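Local coordinates for protein lipocalin allergen (Canis lupus familiaris, PDB 4ODD) that probably binds small hydrophobic molecules inside its beta-barrel, as other lipocalins do, and is a dog allergen, at residues F131-L134 and S135-G139. Sequence-based numbering, arbitrary orientation.
Sequences FKKL and SREKG
Lys133 and Glu137, one turn apart near the C-terminal end of helix 125-137, form a salt bridge on its exposed side. The Lys133 side chain leaves the backbone with CG anti to N (chi1 -177°) and runs extended until the last torsion. CB has the NH2 of Arg136 as its neighbour, and CG is 3.4 Å from NH2 of Arg136 and also near OE2 of Glu137. CD and CE continue past the same carboxylate oxygen. A bend at chi4 (-72°) then turns NZ back to meet Glu137 OE2 at 3.0 Å, on the anti side of the carboxylate and somewhat out of its plane. The guanidinium of Arg136 lies with one face over the Lys133 backbone, CZ 3.8 Å from Lys133 CA. A long salt bridge from Arg136 NE to Glu137 OE1 completes the network, so the carboxylate probably offsets the two positive charges beside it.

Beneath these side chains the main chain is regular: Ser135 N donates to Phe131 O at 2.8 Å, and Lys138 N to Leu134 O at 3.0 Å. The helix then ends in a Schellman motif, with Gly139 at positive phi as the C-prime residue: Ile140 N reaches back to Ser135 O, and Gly139 N bonds to Arg136 O at 2.8 Å. On another side of the helix, Leu134 CD1 touches CG and CE of Lys138.

This is the helix that packs against the outside of the lipocalin barrel. Phe131 and Leu134 rest on Ala114 of strand 110-118, Leu134 also reaches Ile98 of strand 96-104, and Ser135 OG is hydrogen-bonded to Ser21 OG of strand 13-22, while Phe131 and Lys132 touch Ile145 of strand 145-147.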
ATOM      1  N   PHE A 131     -12.460  -3.204  -1.316  1.00 66.78           N
ATOM      2  CA  PHE A 131     -11.471  -2.278  -1.831  1.00 61.28           C
ATOM      3  C   PHE A 131     -12.129  -1.123  -2.566  1.00 64.30           C
ATOM      4  O   PHE A 131     -11.932   0.034  -2.197  1.00 69.85           O
ATOM      5  CB  PHE A 131     -10.456  -2.972  -2.734  1.00 52.86           C
ATOM      6  CG  PHE A 131      -9.538  -2.012  -3.443  1.00 54.35           C
ATOM      7  CD1 PHE A 131      -8.542  -1.339  -2.753  1.00 48.45           C
ATOM      8  CD2 PHE A 131      -9.681  -1.769  -4.800  1.00 52.67           C
ATOM      9  CE1 PHE A 131      -7.699  -0.452  -3.406  1.00 50.60           C
ATOM     10  CE2 PHE A 131      -8.840  -0.889  -5.462  1.00 54.02           C
ATOM     11  CZ  PHE A 131      -7.848  -0.232  -4.771  1.00 50.30           C
ATOM     12  N   LYS A 132     -12.915  -1.434  -3.594  1.00 65.78           N
ATOM     13  CA  LYS A 132     -13.565  -0.391  -4.387  1.00 71.64           C
ATOM     14  C   LYS A 132     -14.452   0.500  -3.514  1.00 70.37           C
ATOM     15  O   LYS A 132     -14.516   1.727  -3.693  1.00 61.05           O
ATOM     16  CB  LYS A 132     -14.359  -1.009  -5.541  1.00 76.54           C
ATOM     17  CG  LYS A 132     -13.503  -1.851  -6.474  1.00 78.85           C
ATOM     18  CD  LYS A 132     -14.101  -1.946  -7.883  1.00 85.38           C
ATOM     19  CE  LYS A 132     -13.220  -2.782  -8.820  1.00 88.85           C
ATOM     20  NZ  LYS A 132     -13.641  -2.695 -10.257  1.00 80.96           N
ATOM     21  N   LYS A 133     -15.117  -0.134  -2.558  1.00 55.64           N
ATOM     22  CA  LYS A 133     -15.897   0.592  -1.575  1.00 67.52           C
ATOM     23  C   LYS A 133     -15.017   1.646  -0.909  1.00 67.83           C
ATOM     24  O   LYS A 133     -15.329   2.833  -0.972  1.00 61.95           O
ATOM     25  CB  LYS A 133     -16.465  -0.375  -0.535  1.00 74.79           C
ATOM     26  CG  LYS A 133     -17.361   0.270   0.523  1.00 78.54           C
ATOM     27  CD  LYS A 133     -17.909  -0.787   1.492  1.00 92.19           C
ATOM     28  CE  LYS A 133     -18.557  -0.164   2.721  1.00 94.82           C
ATOM     29  NZ  LYS A 133     -17.546   0.424   3.641  1.00 87.77           N
ATOM     30  N   LEU A 134     -13.918   1.210  -0.290  1.00 60.24           N
ATOM     31  CA  LEU A 134     -12.989   2.135   0.357  1.00 67.63           C
ATOM     32  C   LEU A 134     -12.561   3.236  -0.592  1.00 60.41           C
ATOM     33  O   LEU A 134     -12.610   4.421  -0.254  1.00 58.33           O
ATOM     34  CB  LEU A 134     -11.734   1.423   0.872  1.00 60.78           C
ATOM     35  CG  LEU A 134     -10.675   2.430   1.350  1.00 57.88           C
ATOM     36  CD1 LEU A 134     -10.870   2.757   2.822  1.00 57.53           C
ATOM     37  CD2 LEU A 134      -9.256   1.944   1.079  1.00 51.52           C
ATOM     38  N   SER A 135     -12.120   2.831  -1.776  1.00 68.05           N
ATOM     39  CA  SER A 135     -11.648   3.779  -2.763  1.00 68.35           C
ATOM     40  C   SER A 135     -12.734   4.838  -2.979  1.00 71.07           C
ATOM     41  O   SER A 135     -12.469   6.043  -2.947  1.00 68.31           O
ATOM     42  CB  SER A 135     -11.284   3.056  -4.057  1.00 54.50           C
ATOM     43  OG  SER A 135     -10.740   3.962  -4.986  1.00 63.29           O
ATOM     44  N   ARG A 136     -13.968   4.385  -3.161  1.00 84.92           N
ATOM     45  CA  ARG A 136     -15.081   5.308  -3.323  1.00 86.46           C
ATOM     46  C   ARG A 136     -15.211   6.228  -2.106  1.00 82.90           C
ATOM     47  O   ARG A 136     -15.281   7.445  -2.262  1.00 81.25           O
ATOM     48  CB  ARG A 136     -16.375   4.531  -3.565  1.00 89.81           C
ATOM     49  CG  ARG A 136     -17.567   5.384  -3.967  1.00 97.24           C
ATOM     50  CD  ARG A 136     -18.817   4.527  -4.172  1.00101.54           C
ATOM     51  NE  ARG A 136     -19.128   3.705  -3.001  1.00115.50           N
ATOM     52  CZ  ARG A 136     -18.996   2.380  -2.955  1.00124.28           C
ATOM     53  NH1 ARG A 136     -18.570   1.714  -4.024  1.00111.72           N
ATOM     54  NH2 ARG A 136     -19.298   1.716  -1.843  1.00116.54           N
ATOM     55  N   GLU A 137     -15.222   5.646  -0.905  1.00 80.58           N
ATOM     56  CA  GLU A 137     -15.426   6.416   0.327  1.00 82.09           C
ATOM     57  C   GLU A 137     -14.450   7.583   0.425  1.00 85.98           C
ATOM     58  O   GLU A 137     -14.819   8.687   0.819  1.00 87.72           O
ATOM     59  CB  GLU A 137     -15.273   5.544   1.583  1.00 78.78           C
ATOM     60  CG  GLU A 137     -15.691   4.082   1.455  1.00 97.61           C
ATOM     61  CD  GLU A 137     -17.199   3.856   1.469  1.00112.41           C
ATOM     62  OE1 GLU A 137     -17.911   4.460   0.633  1.00113.56           O
ATOM     63  OE2 GLU A 137     -17.672   3.057   2.311  1.00112.36           O
ATOM     64  N   LYS A 138     -13.198   7.327   0.070  1.00 63.77           N
ATOM     65  CA  LYS A 138     -12.154   8.335   0.192  1.00 52.09           C
ATOM     66  C   LYS A 138     -12.114   9.275  -1.004  1.00 61.38           C
ATOM     67  O   LYS A 138     -11.153  10.017  -1.173  1.00 62.88           O
ATOM     68  CB  LYS A 138     -10.803   7.662   0.395  1.00 49.17           C
ATOM     69  CG  LYS A 138     -10.770   6.759   1.623  1.00 50.53           C
ATOM     70  CD  LYS A 138     -11.033   7.575   2.867  1.00 53.06           C
ATOM     71  CE  LYS A 138     -11.003   6.738   4.120  1.00 57.29           C
ATOM     72  NZ  LYS A 138     -11.102   7.648   5.303  1.00 64.04           N
ATOM     73  N   GLY A 139     -13.159   9.238  -1.827  1.00 74.17           N
ATOM     74  CA  GLY A 139     -13.316  10.200  -2.906  1.00 71.32           C
ATOM     75  C   GLY A 139     -12.442   9.967  -4.122  1.00 91.68           C
ATOM     76  O   GLY A 139     -12.180  10.886  -4.909  1.00 97.92           O
TER